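Local coordinates for nickel ABC transporter (Nickel-binding protein) (PDB 3T66), which probably binds a solute such as nickel or a peptide outside the cell for an ABC importer, at residues 32-37 with 139-144. Sequence-based numbering, arbitrary orientation.
Sequences MTYIPV and NPNVSI
Y34 lays one face of its ring against P140, a proline-aromatic CH-pi contact that joins the N-cap of the short helix 35-38 to a 3-10 turn at 140-141 in this family 5 solute-binding protein. The evidence is geometric: P140 CB stands 3.9 Å from the centroid of the Y34 ring and 24° off its normal, displaced toward the rim, with P140 CG 3.8 Å from Y34 CD2. With CG anti to the carbonyl carbon (chi1 -59°), the tyrosine swings its ring toward 139-141, although its CB does not head there. Both asparagine amides stand almost upright to the ring, the N139 plane at 87°. N141 OD1 approaches Y34 CE1 obliquely at 3.3 Å, and N139 OD1 lies 3.2 Å from Y34 OH. On the opposite ring face sits M32 O, a backbone oxygen of the same loop. Were Y34 an alanine, P140 would probably lose the aromatic face that covers it, and the asparagine oxygens the ring beside them. Beyond the ring, V37 extends the apolar surface one helical turn onward, and S143 also packs on T42 and P28. Because V37 CG1 is anti to the backbone N, CG2 is the branch that reaches across, 4.1 Å from P140 CB and 3.8 Å from S143 CB.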
# COMPACT_ATOMS: atom_id res chain seq x y z
N MET A 32 13.44 -7.40 1.03
CA MET A 32 12.53 -6.83 0.04
C MET A 32 11.26 -7.63 -0.16
O MET A 32 10.39 -7.22 -0.88
CB MET A 32 13.23 -6.77 -1.30
CG MET A 32 13.65 -5.40 -1.75
SD MET A 32 12.87 -4.04 -0.89
CE MET A 32 12.16 -3.13 -2.24
N THR A 33 11.13 -8.75 0.52
CA THR A 33 9.96 -9.60 0.36
C THR A 33 9.21 -9.55 1.64
O THR A 33 8.07 -9.91 1.72
CB THR A 33 10.42 -10.97 0.16
OG1 THR A 33 11.76 -11.03 0.60
CG2 THR A 33 10.39 -11.30 -1.26
N TYR A 34 9.92 -9.10 2.63
CA TYR A 34 9.40 -8.77 3.96
C TYR A 34 8.99 -9.97 4.75
O TYR A 34 8.26 -9.86 5.72
CB TYR A 34 8.24 -7.79 3.89
CG TYR A 34 8.55 -6.48 3.23
CD1 TYR A 34 9.87 -6.09 2.98
CD2 TYR A 34 7.53 -5.61 2.87
CE1 TYR A 34 10.14 -4.87 2.37
CE2 TYR A 34 7.79 -4.40 2.27
CZ TYR A 34 9.10 -4.03 2.03
OH TYR A 34 9.34 -2.80 1.44
N ILE A 35 9.51 -11.10 4.33
CA ILE A 35 9.11 -12.37 4.84
C ILE A 35 9.47 -12.50 6.30
O ILE A 35 8.68 -13.00 7.08
CB ILE A 35 9.69 -13.46 3.98
CG1 ILE A 35 9.25 -13.19 2.50
CG2 ILE A 35 9.40 -14.84 4.57
CD1 ILE A 35 8.49 -14.31 1.70
N PRO A 36 10.64 -11.99 6.69
CA PRO A 36 10.94 -12.06 8.13
C PRO A 36 9.79 -11.59 9.00
O PRO A 36 9.36 -12.32 9.91
CB PRO A 36 12.12 -11.13 8.25
CG PRO A 36 12.88 -11.41 6.96
CD PRO A 36 11.82 -11.58 5.91
N VAL A 37 9.27 -10.41 8.71
CA VAL A 37 8.15 -9.87 9.45
C VAL A 37 6.88 -10.66 9.18
O VAL A 37 6.09 -10.92 10.11
CB VAL A 37 7.96 -8.36 9.18
CG1 VAL A 37 6.68 -7.82 9.82
CG2 VAL A 37 9.14 -7.61 9.71
N ASN A 139 8.69 0.25 7.91
CA ASN A 139 9.13 -0.58 6.82
C ASN A 139 9.70 -1.83 7.38
O ASN A 139 10.64 -1.79 8.17
CB ASN A 139 10.25 0.11 6.08
CG ASN A 139 10.27 -0.20 4.60
OD1 ASN A 139 10.26 -1.36 4.19
ND2 ASN A 139 10.32 0.84 3.78
N PRO A 140 9.14 -2.96 6.97
CA PRO A 140 9.61 -4.23 7.39
C PRO A 140 11.09 -4.38 7.24
O PRO A 140 11.69 -5.19 7.93
CB PRO A 140 8.87 -5.15 6.48
CG PRO A 140 7.53 -4.54 6.49
CD PRO A 140 7.84 -3.08 6.31
N ASN A 141 11.68 -3.58 6.37
CA ASN A 141 13.14 -3.52 6.16
C ASN A 141 13.94 -3.18 7.33
O ASN A 141 15.14 -3.40 7.31
CB ASN A 141 13.43 -2.32 5.31
CG ASN A 141 13.18 -2.59 3.94
OD1 ASN A 141 12.98 -3.77 3.59
ND2 ASN A 141 13.16 -1.55 3.11
N VAL A 142 13.33 -2.48 8.26
CA VAL A 142 14.07 -1.91 9.30
C VAL A 142 13.65 -2.66 10.51
O VAL A 142 13.69 -2.16 11.62
CB VAL A 142 13.72 -0.47 9.45
CG1 VAL A 142 14.72 0.18 10.36
CG2 VAL A 142 13.80 0.20 8.16
N SER A 143 13.26 -3.89 10.30
CA SER A 143 12.88 -4.67 11.43
C SER A 143 14.12 -4.89 12.24
O SER A 143 15.20 -4.97 11.67
CB SER A 143 12.32 -5.99 11.00
OG SER A 143 13.07 -6.51 9.97
N ILE A 144 13.95 -4.95 13.56
CA ILE A 144 15.04 -5.06 14.51
C ILE A 144 15.48 -6.51 14.73
O ILE A 144 14.65 -7.36 15.12
CB ILE A 144 14.57 -4.51 15.84
CG1 ILE A 144 14.06 -3.09 15.68
CG2 ILE A 144 15.65 -4.66 16.91
CD1 ILE A 144 15.07 -2.10 15.25